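Local coordinates for protein transcriptional regulator URE2 (Saccharomyces cerevisiae, PDB 1K0D) that represses genes of nitrogen utilisation by holding GATA activators in the cytoplasm, and also has glutathione peroxidase activity, at residues A35-E40 with L92-K97; R70-I75 with G88-H93; A120-Q125 with L212-L217. All coordinates share one frame; numbering follows the deposited sequence.

Contact 1: residues A35-E40 with L92-K97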
ATOM      1  N   ALA B  35       2.856  10.490 -11.986  1.00 22.37           N
ATOM      2  CA  ALA B  35       2.992  11.614 -12.910  1.00 23.15           C
ATOM      3  C   ALA B  35       1.936  12.664 -12.579  1.00 22.32           C
ATOM      4  O   ALA B  35       2.221  13.857 -12.552  1.00 23.71           O
ATOM      5  CB  ALA B  35       2.830  11.134 -14.356  1.00 23.24           C
ATOM      6  N   ILE B  36       0.717  12.212 -12.313  1.00 21.71           N
ATOM      7  CA  ILE B  36      -0.371  13.117 -11.968  1.00 22.02           C
ATOM      8  C   ILE B  36      -0.066  13.965 -10.726  1.00 23.67           C
ATOM      9  O   ILE B  36      -0.223  15.186 -10.749  1.00 23.74           O
ATOM     10  CB  ILE B  36      -1.680  12.334 -11.737  1.00 21.21           C
ATOM     11  CG1 ILE B  36      -2.241  11.869 -13.086  1.00 20.86           C
ATOM     12  CG2 ILE B  36      -2.690  13.203 -10.992  1.00 21.90           C
ATOM     13  CD1 ILE B  36      -3.470  11.016 -12.975  1.00 22.80           C
ATOM     14  N   VAL B  37       0.376  13.327  -9.646  1.00 22.48           N
ATOM     15  CA  VAL B  37       0.674  14.075  -8.425  1.00 22.22           C
ATOM     16  C   VAL B  37       1.887  14.973  -8.618  1.00 22.24           C
ATOM     17  O   VAL B  37       1.943  16.084  -8.097  1.00 20.55           O
ATOM     18  CB  VAL B  37       0.908  13.125  -7.236  1.00 20.74           C
ATOM     19  CG1 VAL B  37       1.341  13.917  -5.995  1.00 17.06           C
ATOM     20  CG2 VAL B  37      -0.373  12.354  -6.961  1.00 19.92           C
ATOM     21  N   LEU B  38       2.862  14.472  -9.363  1.00 22.73           N
ATOM     22  CA  LEU B  38       4.072  15.226  -9.668  1.00 25.36           C
ATOM     23  C   LEU B  38       3.639  16.505 -10.418  1.00 26.24           C
ATOM     24  O   LEU B  38       4.104  17.613 -10.132  1.00 24.25           O
ATOM     25  CB  LEU B  38       4.968  14.359 -10.568  1.00 25.76           C
ATOM     26  CG  LEU B  38       6.472  14.133 -10.349  1.00 31.01           C
ATOM     27  CD1 LEU B  38       6.858  14.124  -8.875  1.00 27.00           C
ATOM     28  CD2 LEU B  38       6.838  12.800 -11.011  1.00 27.27           C
ATOM     29  N   SER B  39       2.729  16.340 -11.374  1.00 24.96           N
ATOM     30  CA  SER B  39       2.255  17.467 -12.158  1.00 26.40           C
ATOM     31  C   SER B  39       1.386  18.426 -11.355  1.00 24.77           C
ATOM     32  O   SER B  39       1.564  19.635 -11.440  1.00 24.62           O
ATOM     33  CB  SER B  39       1.497  16.968 -13.388  1.00 26.95           C
ATOM     34  OG  SER B  39       0.826  18.040 -14.020  1.00 34.27           O
ATOM     35  N   GLU B  40       0.454  17.891 -10.568  1.00 25.32           N
ATOM     36  CA  GLU B  40      -0.426  18.730  -9.758  1.00 25.56           C
ATOM     37  C   GLU B  40       0.338  19.591  -8.748  1.00 26.62           C
ATOM     38  O   GLU B  40      -0.054  20.723  -8.464  1.00 25.32           O
ATOM     39  CB  GLU B  40      -1.453  17.862  -9.016  1.00 27.24           C
ATOM     40  CG  GLU B  40      -2.710  17.514  -9.821  1.00 30.73           C
ATOM     41  CD  GLU B  40      -3.655  18.712 -10.031  1.00 33.99           C
ATOM     42  OE1 GLU B  40      -4.651  18.566 -10.775  1.00 33.97           O
ATOM     43  OE2 GLU B  40      -3.408  19.795  -9.450  1.00 34.32           O
ATOM     44  N   LEU B  92       3.121   9.857  -0.835  1.00 18.16           N
ATOM     45  CA  LEU B  92       3.302  10.408   0.500  1.00 19.98           C
ATOM     46  C   LEU B  92       4.587  11.229   0.560  1.00 19.28           C
ATOM     47  O   LEU B  92       4.654  12.242   1.241  1.00 19.48           O
ATOM     48  CB  LEU B  92       3.329   9.296   1.560  1.00 18.14           C
ATOM     49  CG  LEU B  92       1.984   8.609   1.831  1.00 22.53           C
ATOM     50  CD1 LEU B  92       2.139   7.638   2.997  1.00 20.35           C
ATOM     51  CD2 LEU B  92       0.907   9.660   2.155  1.00 21.12           C
ATOM     52  N   HIS B  93       5.609  10.801  -0.163  1.00 21.60           N
ATOM     53  CA  HIS B  93       6.854  11.552  -0.157  1.00 22.59           C
ATOM     54  C   HIS B  93       6.625  12.923  -0.799  1.00 23.28           C
ATOM     55  O   HIS B  93       7.078  13.946  -0.289  1.00 22.84           O
ATOM     56  CB  HIS B  93       7.936  10.796  -0.921  1.00 21.10           C
ATOM     57  CG  HIS B  93       9.272  11.470  -0.884  1.00 24.33           C
ATOM     58  ND1 HIS B  93       9.768  12.200  -1.942  1.00 26.71           N
ATOM     59  CD2 HIS B  93      10.198  11.551   0.098  1.00 22.51           C
ATOM     60  CE1 HIS B  93      10.944  12.702  -1.612  1.00 26.78           C
ATOM     61  NE2 HIS B  93      11.227  12.323  -0.378  1.00 26.45           N
ATOM     62  N   LEU B  94       5.903  12.934  -1.916  1.00 23.40           N
ATOM     63  CA  LEU B  94       5.625  14.180  -2.625  1.00 22.82           C
ATOM     64  C   LEU B  94       4.781  15.189  -1.845  1.00 22.17           C
ATOM     65  O   LEU B  94       5.147  16.367  -1.767  1.00 22.35           O
ATOM     66  CB  LEU B  94       4.967  13.883  -3.975  1.00 19.84           C
ATOM     67  CG  LEU B  94       5.887  13.124  -4.938  1.00 20.47           C
ATOM     68  CD1 LEU B  94       5.185  12.939  -6.276  1.00 19.09           C
ATOM     69  CD2 LEU B  94       7.181  13.903  -5.126  1.00 18.25           C
ATOM     70  N   VAL B  95       3.669  14.757  -1.256  1.00 19.70           N
ATOM     71  CA  VAL B  95       2.853  15.711  -0.518  1.00 20.57           C
ATOM     72  C   VAL B  95       3.539  16.158   0.771  1.00 23.74           C
ATOM     73  O   VAL B  95       3.396  17.310   1.179  1.00 22.77           O
ATOM     74  CB  VAL B  95       1.441  15.158  -0.216  1.00 20.62           C
ATOM     75  CG1 VAL B  95       0.748  14.823  -1.527  1.00 18.11           C
ATOM     76  CG2 VAL B  95       1.519  13.942   0.692  1.00 20.45           C
ATOM     77  N   ASN B  96       4.301  15.263   1.400  1.00 25.96           N
ATOM     78  CA  ASN B  96       5.019  15.623   2.625  1.00 27.06           C
ATOM     79  C   ASN B  96       6.053  16.697   2.306  1.00 26.74           C
ATOM     80  O   ASN B  96       6.171  17.690   3.024  1.00 26.04           O
ATOM     81  CB  ASN B  96       5.717  14.400   3.234  1.00 28.40           C
ATOM     82  CG  ASN B  96       4.848  13.683   4.247  1.00 32.74           C
ATOM     83  OD1 ASN B  96       4.691  14.142   5.381  1.00 37.15           O
ATOM     84  ND2 ASN B  96       4.265  12.563   3.842  1.00 32.43           N
ATOM     85  N   LYS B  97       6.780  16.495   1.211  1.00 26.12           N
ATOM     86  CA  LYS B  97       7.808  17.435   0.785  1.00 27.05           C
ATOM     87  C   LYS B  97       7.217  18.786   0.399  1.00 27.42           C
ATOM     88  O   LYS B  97       7.717  19.828   0.822  1.00 28.90           O
ATOM     89  CB  LYS B  97       8.592  16.869  -0.401  1.00 25.51           C
ATOM     90  CG  LYS B  97       9.819  17.689  -0.750  1.00 30.53           C
ATOM     91  CD  LYS B  97      10.697  16.998  -1.772  1.00 31.31           C
ATOM     92  CE  LYS B  97      11.998  17.763  -1.962  1.00 33.99           C
ATOM     93  NZ  LYS B  97      12.938  17.044  -2.858  1.00 33.73           N
TER
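Leu92 O, two residues ahead of the Leu94 that meets Val37 and Leu38 across the contact, takes two N-H groups from Asn96: the backbone N at 3.0 Å, as the normal helical bond, and the side-chain ND2 at 2.6 Å. The two donors reach the oxygen from opposite faces of its carbonyl plane. ND2 lies 41° out of that plane rather than on a lone pair, although the oxygen sits almost in the plane of the Asn96 amide. This carbonyl belongs to the helix 87-102, which packs beside helix 29-40 in the thioredoxin-like N-terminal domain of the GST-like region. The contact between the two segments is buried and wholly apolar. Leu94 carries it from the helix 87-102 side. With CG anti to the carbonyl carbon (chi1 -65°), its side chain extends to helix 29-40 and its CD1 meets both partners there. Leu38 brings CD1 against the two methyls of Leu94, 3.8 Å from Leu94 CD2 and a tight 3.3 Å from Leu94 CD1; its chi1 (-133°) lies well off a staggered position and chi2 is also displaced, so the exact placing of that branch is doubtful. Beyond the pair of helices, Ile214 packs on Val37 and Val95, while Glu40 forms a salt bridge to Arg250 and Lys97 one to Asp76. Val37 offers CG1, which lies 4.0 Å from Leu94 CD1 and 4.2 Å from Leu94 CB.

Contact 2: residues R70-I75 with G88-H93. With GSH (glutathione), chain F.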
ATOM      1  N   ARG B  70      10.227  -3.185 -10.267  1.00 33.42           N
ATOM      2  CA  ARG B  70       8.951  -2.835 -10.885  1.00 33.14           C
ATOM      3  C   ARG B  70       8.846  -1.317 -10.988  1.00 31.30           C
ATOM      4  O   ARG B  70       9.665  -0.587 -10.429  1.00 28.69           O
ATOM      5  CB  ARG B  70       7.780  -3.370 -10.043  1.00 35.60           C
ATOM      6  CG  ARG B  70       7.667  -4.893  -9.986  1.00 40.59           C
ATOM      7  CD  ARG B  70       7.272  -5.469 -11.347  1.00 46.40           C
ATOM      8  NE  ARG B  70       7.095  -6.924 -11.329  1.00 49.46           N
ATOM      9  CZ  ARG B  70       8.090  -7.807 -11.262  1.00 51.93           C
ATOM     10  NH1 ARG B  70       9.355  -7.396 -11.212  1.00 50.80           N
ATOM     11  NH2 ARG B  70       7.820  -9.107 -11.236  1.00 51.78           N
ATOM     12  N   VAL B  71       7.844  -0.846 -11.721  1.00 29.71           N
ATOM     13  CA  VAL B  71       7.623   0.584 -11.867  1.00 31.20           C
ATOM     14  C   VAL B  71       6.307   0.916 -11.171  1.00 30.99           C
ATOM     15  O   VAL B  71       5.422   0.067 -11.064  1.00 32.71           O
ATOM     16  CB  VAL B  71       7.549   1.014 -13.352  1.00 30.86           C
ATOM     17  CG1 VAL B  71       8.943   0.998 -13.970  1.00 29.47           C
ATOM     18  CG2 VAL B  71       6.622   0.091 -14.114  1.00 31.51           C
ATOM     19  N   PRO B  72       6.156   2.158 -10.701  1.00 28.45           N
ATOM     20  CA  PRO B  72       7.143   3.234 -10.799  1.00 26.88           C
ATOM     21  C   PRO B  72       8.180   3.278  -9.683  1.00 25.16           C
ATOM     22  O   PRO B  72       8.038   2.642  -8.639  1.00 25.12           O
ATOM     23  CB  PRO B  72       6.272   4.474 -10.773  1.00 27.05           C
ATOM     24  CG  PRO B  72       5.263   4.088  -9.706  1.00 24.48           C
ATOM     25  CD  PRO B  72       4.907   2.655 -10.089  1.00 27.17           C
ATOM     26  N   ALA B  73       9.225   4.052  -9.931  1.00 24.45           N
ATOM     27  CA  ALA B  73      10.291   4.288  -8.971  1.00 24.52           C
ATOM     28  C   ALA B  73      10.629   5.743  -9.254  1.00 26.70           C
ATOM     29  O   ALA B  73      10.602   6.177 -10.412  1.00 26.98           O
ATOM     30  CB  ALA B  73      11.491   3.392  -9.246  1.00 23.51           C
ATOM     31  N   LEU B  74      10.917   6.502  -8.210  1.00 25.25           N
ATOM     32  CA  LEU B  74      11.228   7.910  -8.381  1.00 26.59           C
ATOM     33  C   LEU B  74      12.567   8.263  -7.765  1.00 26.99           C
ATOM     34  O   LEU B  74      12.921   7.770  -6.697  1.00 27.78           O
ATOM     35  CB  LEU B  74      10.154   8.776  -7.725  1.00 24.25           C
ATOM     36  CG  LEU B  74      10.368  10.274  -7.910  1.00 25.78           C
ATOM     37  CD1 LEU B  74       9.990  10.637  -9.347  1.00 26.77           C
ATOM     38  CD2 LEU B  74       9.522  11.064  -6.917  1.00 27.72           C
ATOM     39  N   ILE B  75      13.319   9.118  -8.440  1.00 24.38           N
ATOM     40  CA  ILE B  75      14.584   9.540  -7.891  1.00 26.83           C
ATOM     41  C   ILE B  75      14.464  11.022  -7.559  1.00 27.18           C
ATOM     42  O   ILE B  75      14.185  11.846  -8.429  1.00 26.84           O
ATOM     43  CB  ILE B  75      15.751   9.301  -8.874  1.00 26.81           C
ATOM     44  CG1 ILE B  75      15.873   7.805  -9.182  1.00 29.59           C
ATOM     45  CG2 ILE B  75      17.048   9.792  -8.258  1.00 27.74           C
ATOM     46  CD1 ILE B  75      17.113   7.432  -9.995  1.00 30.77           C
ATOM     47  N   GLY B  88       2.436   4.306  -3.734  1.00 18.73           N
ATOM     48  CA  GLY B  88       1.869   4.821  -2.499  1.00 18.23           C
ATOM     49  C   GLY B  88       2.894   5.581  -1.678  1.00 18.96           C
ATOM     50  O   GLY B  88       2.592   6.628  -1.094  1.00 19.14           O
ATOM     51  N   ALA B  89       4.117   5.066  -1.634  1.00 18.37           N
ATOM     52  CA  ALA B  89       5.176   5.725  -0.869  1.00 19.16           C
ATOM     53  C   ALA B  89       5.630   6.981  -1.610  1.00 19.17           C
ATOM     54  O   ALA B  89       5.977   7.988  -0.992  1.00 18.18           O
ATOM     55  CB  ALA B  89       6.364   4.766  -0.654  1.00 15.84           C
ATOM     56  N   ILE B  90       5.639   6.917  -2.939  1.00 18.58           N
ATOM     57  CA  ILE B  90       6.041   8.077  -3.728  1.00 18.75           C
ATOM     58  C   ILE B  90       5.070   9.245  -3.477  1.00 17.15           C
ATOM     59  O   ILE B  90       5.506  10.380  -3.275  1.00 18.49           O
ATOM     60  CB  ILE B  90       6.096   7.731  -5.250  1.00 19.14           C
ATOM     61  CG1 ILE B  90       7.250   6.753  -5.515  1.00 18.44           C
ATOM     62  CG2 ILE B  90       6.319   8.992  -6.077  1.00 17.20           C
ATOM     63  CD1 ILE B  90       7.301   6.229  -6.932  1.00 16.54           C
ATOM     64  N   LEU B  91       3.767   8.963  -3.462  1.00 17.00           N
ATOM     65  CA  LEU B  91       2.768  10.008  -3.230  1.00 17.89           C
ATOM     66  C   LEU B  91       2.937  10.668  -1.876  1.00 19.11           C
ATOM     67  O   LEU B  91       2.904  11.903  -1.775  1.00 19.02           O
ATOM     68  CB  LEU B  91       1.336   9.462  -3.345  1.00 19.11           C
ATOM     69  CG  LEU B  91       0.887   8.916  -4.704  1.00 23.46           C
ATOM     70  CD1 LEU B  91      -0.638   8.919  -4.776  1.00 18.48           C
ATOM     71  CD2 LEU B  91       1.481   9.756  -5.824  1.00 22.03           C
ATOM     72  N   LEU B  92       3.121   9.857  -0.835  1.00 18.16           N
ATOM     73  CA  LEU B  92       3.302  10.408   0.500  1.00 19.98           C
ATOM     74  C   LEU B  92       4.587  11.229   0.560  1.00 19.28           C
ATOM     75  O   LEU B  92       4.654  12.242   1.241  1.00 19.48           O
ATOM     76  CB  LEU B  92       3.329   9.296   1.560  1.00 18.14           C
ATOM     77  CG  LEU B  92       1.984   8.609   1.831  1.00 22.53           C
ATOM     78  CD1 LEU B  92       2.139   7.638   2.997  1.00 20.35           C
ATOM     79  CD2 LEU B  92       0.907   9.660   2.155  1.00 21.12           C
ATOM     80  N   HIS B  93       5.609  10.801  -0.163  1.00 21.60           N
ATOM     81  CA  HIS B  93       6.854  11.552  -0.157  1.00 22.59           C
ATOM     82  C   HIS B  93       6.625  12.923  -0.799  1.00 23.28           C
ATOM     83  O   HIS B  93       7.078  13.946  -0.289  1.00 22.84           O
ATOM     84  CB  HIS B  93       7.936  10.796  -0.921  1.00 21.10           C
ATOM     85  CG  HIS B  93       9.272  11.470  -0.884  1.00 24.33           C
ATOM     86  ND1 HIS B  93       9.768  12.200  -1.942  1.00 26.71           N
ATOM     87  CD2 HIS B  93      10.198  11.551   0.098  1.00 22.51           C
ATOM     88  CE1 HIS B  93      10.944  12.702  -1.612  1.00 26.78           C
ATOM     89  NE2 HIS B  93      11.227  12.323  -0.378  1.00 26.45           N
TER
HETATM   90  N1  GSH F 356       2.184  -1.937  -5.692  1.00 31.99           N
HETATM   91  CA1 GSH F 356       3.027  -1.324  -6.729  1.00 36.30           C
HETATM   92  C1  GSH F 356       2.890   0.228  -6.800  1.00 33.93           C
HETATM   93  O11 GSH F 356       1.812   0.750  -6.473  1.00 33.78           O
HETATM   94  O12 GSH F 356       3.942   0.896  -7.210  1.00 29.81           O
HETATM   95  CB1 GSH F 356       2.690  -1.972  -8.103  1.00 38.96           C
HETATM   96  CG1 GSH F 356       3.948  -2.086  -9.015  1.00 44.31           C
HETATM   97  CD1 GSH F 356       3.557  -2.755 -10.368  1.00 46.63           C
HETATM   98  OE1 GSH F 356       2.962  -3.846 -10.389  1.00 47.90           O
HETATM   99  N2  GSH F 356       3.922  -2.066 -11.469  1.00 50.34           N
HETATM  100  CA2 GSH F 356       3.634  -2.580 -12.828  1.00 53.29           C
HETATM  101  C2  GSH F 356       4.914  -3.218 -13.425  1.00 54.59           C
HETATM  102  O2  GSH F 356       6.048  -2.845 -13.092  1.00 52.29           O
HETATM  103  CB2 GSH F 356       3.191  -1.422 -13.750  1.00 53.53           C
HETATM  104  SG2 GSH F 356       1.530  -0.768 -13.345  1.00 57.52           S
HETATM  105  N3  GSH F 356       4.723  -4.214 -14.341  1.00 57.75           N
HETATM  106  CA3 GSH F 356       5.826  -4.938 -15.021  1.00 61.06           C
HETATM  107  C3  GSH F 356       5.979  -6.352 -14.447  1.00 63.78           C
HETATM  108  O31 GSH F 356       6.873  -7.055 -14.948  1.00 65.46           O
HETATM  109  O32 GSH F 356       5.211  -6.727 -13.522  1.00 65.65           O
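A cis peptide bond joins Val71, which holds glutathione, to Pro72, which meets Ile90. Val71 pairs its backbone with the cysteinyl part of the tripeptide as a neighbouring strand would: its N gives a nearly straight bond (177°) to GSH O2 at 3.0 Å, and its O receives GSH N2 at 2.6 Å (168°). Both polar groups of the residue are thus spent on the ligand, and its CG2 adds an apolar touch, 3.8 Å from GSH CB2. The Pro72 ring, just past the cis bond, brings CG to within 4.1 Å of Ile90 CD1. This is the cis-proline loop of the thioredoxin fold, here in the GST-like region, and it leads straight into strand 73-76, over which helix 87-102 lies. Ile90 makes the helix's contacts with this segment. Its CG1 is anti to the carbonyl carbon (chi1 -68°) and the chain is extended beyond, which lays CD1 against the strand backbone and against Leu74 CB, 3.9 Å away. Its other branch, CG2, meets Leu74 CD2. Ala73, between Pro72 and Leu74 in the chain, points its CB away from the helix. Strands 20-24 and 82-85 flank this strand, and Val34 of helix 29-40 packs on both Pro72 and Ile90. Ser87 OG and Glu86 OE2 also hydrogen-bond glutathione, probably at its gamma-glutamyl end, as in GSTs. Arg70 serves the glycyl carboxylate: its chain bends at chi2, GSH O31 lies above one face of the guanidinium, offset toward the rim, and Arg70 NE comes to 2.9 Å from GSH O32.

Contact 3: residues A120-Q125 with L212-L217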
ATOM      1  N   ALA B 120      -6.012   5.831   4.580  1.00 18.95           N
ATOM      2  CA  ALA B 120      -6.903   4.680   4.492  1.00 19.72           C
ATOM      3  C   ALA B 120      -7.320   4.440   3.039  1.00 20.11           C
ATOM      4  O   ALA B 120      -7.259   3.314   2.545  1.00 19.64           O
ATOM      5  CB  ALA B 120      -8.136   4.897   5.365  1.00 19.17           C
ATOM      6  N   TRP B 121      -7.742   5.500   2.356  1.00 21.39           N
ATOM      7  CA  TRP B 121      -8.150   5.377   0.960  1.00 20.40           C
ATOM      8  C   TRP B 121      -6.961   5.047   0.068  1.00 20.37           C
ATOM      9  O   TRP B 121      -7.085   4.265  -0.875  1.00 20.86           O
ATOM     10  CB  TRP B 121      -8.804   6.667   0.471  1.00 19.54           C
ATOM     11  CG  TRP B 121     -10.157   6.877   1.051  1.00 22.70           C
ATOM     12  CD1 TRP B 121     -10.505   7.777   2.015  1.00 20.29           C
ATOM     13  CD2 TRP B 121     -11.345   6.135   0.742  1.00 22.10           C
ATOM     14  NE1 TRP B 121     -11.836   7.639   2.328  1.00 22.16           N
ATOM     15  CE2 TRP B 121     -12.376   6.640   1.564  1.00 22.96           C
ATOM     16  CE3 TRP B 121     -11.635   5.092  -0.147  1.00 21.38           C
ATOM     17  CZ2 TRP B 121     -13.684   6.135   1.524  1.00 23.62           C
ATOM     18  CZ3 TRP B 121     -12.935   4.589  -0.187  1.00 24.56           C
ATOM     19  CH2 TRP B 121     -13.944   5.114   0.646  1.00 23.38           C
ATOM     20  N   LEU B 122      -5.808   5.636   0.375  1.00 18.30           N
ATOM     21  CA  LEU B 122      -4.615   5.390  -0.420  1.00 19.77           C
ATOM     22  C   LEU B 122      -4.185   3.923  -0.310  1.00 18.77           C
ATOM     23  O   LEU B 122      -3.878   3.288  -1.317  1.00 17.69           O
ATOM     24  CB  LEU B 122      -3.483   6.315   0.023  1.00 20.49           C
ATOM     25  CG  LEU B 122      -2.161   6.158  -0.729  1.00 22.01           C
ATOM     26  CD1 LEU B 122      -2.358   6.403  -2.239  1.00 23.04           C
ATOM     27  CD2 LEU B 122      -1.160   7.133  -0.155  1.00 21.75           C
ATOM     28  N   PHE B 123      -4.169   3.386   0.907  1.00 17.51           N
ATOM     29  CA  PHE B 123      -3.802   1.986   1.095  1.00 16.01           C
ATOM     30  C   PHE B 123      -4.884   1.086   0.490  1.00 17.19           C
ATOM     31  O   PHE B 123      -4.582   0.042  -0.081  1.00 17.47           O
ATOM     32  CB  PHE B 123      -3.590   1.666   2.583  1.00 13.66           C
ATOM     33  CG  PHE B 123      -2.168   1.869   3.052  1.00 13.11           C
ATOM     34  CD1 PHE B 123      -1.793   3.037   3.709  1.00 15.00           C
ATOM     35  CD2 PHE B 123      -1.199   0.893   2.810  1.00 12.02           C
ATOM     36  CE1 PHE B 123      -0.472   3.239   4.123  1.00 14.21           C
ATOM     37  CE2 PHE B 123       0.128   1.080   3.218  1.00 15.11           C
ATOM     38  CZ  PHE B 123       0.492   2.262   3.879  1.00 14.04           C
ATOM     39  N   PHE B 124      -6.143   1.498   0.598  1.00 19.05           N
ATOM     40  CA  PHE B 124      -7.248   0.725   0.015  1.00 21.40           C
ATOM     41  C   PHE B 124      -7.049   0.636  -1.512  1.00 22.17           C
ATOM     42  O   PHE B 124      -7.180  -0.433  -2.114  1.00 21.71           O
ATOM     43  CB  PHE B 124      -8.583   1.409   0.334  1.00 22.02           C
ATOM     44  CG  PHE B 124      -9.785   0.743  -0.286  1.00 22.83           C
ATOM     45  CD1 PHE B 124     -10.017  -0.619  -0.107  1.00 23.60           C
ATOM     46  CD2 PHE B 124     -10.712   1.490  -1.001  1.00 23.09           C
ATOM     47  CE1 PHE B 124     -11.162  -1.227  -0.628  1.00 25.42           C
ATOM     48  CE2 PHE B 124     -11.862   0.896  -1.528  1.00 23.94           C
ATOM     49  CZ  PHE B 124     -12.088  -0.467  -1.340  1.00 24.14           C
ATOM     50  N   GLN B 125      -6.700   1.760  -2.130  1.00 23.14           N
ATOM     51  CA  GLN B 125      -6.477   1.796  -3.576  1.00 24.47           C
ATOM     52  C   GLN B 125      -5.291   0.935  -4.025  1.00 24.21           C
ATOM     53  O   GLN B 125      -5.431   0.096  -4.913  1.00 25.24           O
ATOM     54  CB  GLN B 125      -6.258   3.243  -4.046  1.00 24.57           C
ATOM     55  CG  GLN B 125      -6.251   3.420  -5.570  1.00 26.19           C
ATOM     56  CD  GLN B 125      -4.934   3.020  -6.220  1.00 25.25           C
ATOM     57  OE1 GLN B 125      -4.921   2.340  -7.242  1.00 29.43           O
ATOM     58  NE2 GLN B 125      -3.824   3.453  -5.636  1.00 22.68           N
ATOM     59  N   LEU B 212      -9.921  18.072  -2.856  1.00 31.51           N
ATOM     60  CA  LEU B 212      -9.194  17.124  -3.691  1.00 29.73           C
ATOM     61  C   LEU B 212      -7.919  16.720  -2.946  1.00 26.25           C
ATOM     62  O   LEU B 212      -7.200  17.577  -2.449  1.00 25.88           O
ATOM     63  CB  LEU B 212      -8.814  17.780  -5.025  1.00 29.38           C
ATOM     64  CG  LEU B 212      -8.258  16.941  -6.189  1.00 32.28           C
ATOM     65  CD1 LEU B 212      -7.662  17.890  -7.228  1.00 32.79           C
ATOM     66  CD2 LEU B 212      -7.178  15.983  -5.722  1.00 34.88           C
ATOM     67  N   THR B 213      -7.649  15.422  -2.854  1.00 23.86           N
ATOM     68  CA  THR B 213      -6.426  14.956  -2.197  1.00 23.17           C
ATOM     69  C   THR B 213      -5.863  13.814  -3.026  1.00 23.09           C
ATOM     70  O   THR B 213      -6.484  13.389  -4.008  1.00 22.89           O
ATOM     71  CB  THR B 213      -6.672  14.411  -0.772  1.00 24.47           C
ATOM     72  OG1 THR B 213      -7.547  13.286  -0.845  1.00 22.94           O
ATOM     73  CG2 THR B 213      -7.272  15.488   0.144  1.00 19.87           C
ATOM     74  N   ILE B 214      -4.689  13.320  -2.644  1.00 22.12           N
ATOM     75  CA  ILE B 214      -4.094  12.208  -3.368  1.00 21.53           C
ATOM     76  C   ILE B 214      -4.983  10.972  -3.254  1.00 21.84           C
ATOM     77  O   ILE B 214      -4.848  10.035  -4.034  1.00 24.04           O
ATOM     78  CB  ILE B 214      -2.680  11.872  -2.841  1.00 22.59           C
ATOM     79  CG1 ILE B 214      -2.709  11.695  -1.317  1.00 19.65           C
ATOM     80  CG2 ILE B 214      -1.702  12.966  -3.267  1.00 20.81           C
ATOM     81  CD1 ILE B 214      -1.353  11.351  -0.708  1.00 20.15           C
ATOM     82  N   ALA B 215      -5.901  10.974  -2.290  1.00 23.23           N
ATOM     83  CA  ALA B 215      -6.808   9.844  -2.111  1.00 23.77           C
ATOM     84  C   ALA B 215      -7.736   9.730  -3.314  1.00 24.45           C
ATOM     85  O   ALA B 215      -8.082   8.627  -3.739  1.00 25.14           O
ATOM     86  CB  ALA B 215      -7.631  10.025  -0.844  1.00 24.31           C
ATOM     87  N   ASP B 216      -8.141  10.878  -3.855  1.00 23.56           N
ATOM     88  CA  ASP B 216      -9.030  10.901  -5.015  1.00 22.41           C
ATOM     89  C   ASP B 216      -8.240  10.618  -6.287  1.00 21.32           C
ATOM     90  O   ASP B 216      -8.628   9.787  -7.106  1.00 23.66           O
ATOM     91  CB  ASP B 216      -9.699  12.273  -5.162  1.00 21.13           C
ATOM     92  CG  ASP B 216     -10.468  12.691  -3.930  1.00 21.52           C
ATOM     93  OD1 ASP B 216     -11.547  12.118  -3.666  1.00 20.50           O
ATOM     94  OD2 ASP B 216      -9.983  13.597  -3.220  1.00 22.86           O
ATOM     95  N   LEU B 217      -7.125  11.319  -6.447  1.00 21.36           N
ATOM     96  CA  LEU B 217      -6.288  11.181  -7.637  1.00 22.41           C
ATOM     97  C   LEU B 217      -5.725   9.776  -7.887  1.00 23.93           C
ATOM     98  O   LEU B 217      -5.562   9.370  -9.037  1.00 23.60           O
ATOM     99  CB  LEU B 217      -5.139  12.196  -7.577  1.00 20.48           C
ATOM    100  CG  LEU B 217      -5.540  13.680  -7.643  1.00 22.64           C
ATOM    101  CD1 LEU B 217      -4.330  14.569  -7.376  1.00 21.56           C
ATOM    102  CD2 LEU B 217      -6.119  13.989  -9.025  1.00 22.63           C
TER
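With CG opposite the backbone N (chi1 180°), Leu122 carries CD2 to Ile214, whose CG1 sits between its own backbone N and carbonyl carbon (chi1 52°), the chain then extended to CD1. The methyls Leu122 CD2 and Ile214 CD1 approach to 4.3 Å, an easy apolar touch. Next to it the helices come closer: Ala215 CB sits 3.8 Å from Trp121 CB, and the small side chain lets the two backbones near each other. The Trp121 indole itself leads off elsewhere, edge-to-face with Trp85 of the second subunit. In this all-helical C-terminal GST domain the short helix 214-217 begins with a capping box, a motif familiar at this place in the GST family. Thr213 OG1 accepts from Ala215 N at 3.2 Å, and in return Thr213 N donates to Asp216 OD2 at 3.0 Å, on the lone pair away from the other oxygen. Thr213 O takes both Asp216 N and Leu217 N. Asp216 OD1 is held as well, by Trp243 NE1 and Leu207 N. With three N-H donors around a buried carboxylate at the start of a helix, Asp216 is probably kept ionised, and the polar bonds of the cap probably help hold the helix that presents Ile214 and Ala215 to helix 112-142, while the interface itself is purely apolar.

Helix 87-102 ties the three contacts together. It takes part in contacts 1 and 2, whose centres lie 9 Å apart, and touches both segments of contact 3. Val37 CG2 of contact 1 packs at 3.4 Å on Leu91 CD2 of contact 2. Towards the C-terminal domain, Val95 CG1 of contact 1 lies 3.5 Å from Ile214 CG2, and Leu91 CD1 of contact 2 lies 4.0 Å from Leu122 CD1; these apolar pairs join the thioredoxin-like domain to the helical domain. Only contact 2 handles glutathione directly; the side chains of Leu122 in contact 3 and Val37 in contact 1 stand about 8 and 12 Å from a bound glutathione and do not touch it.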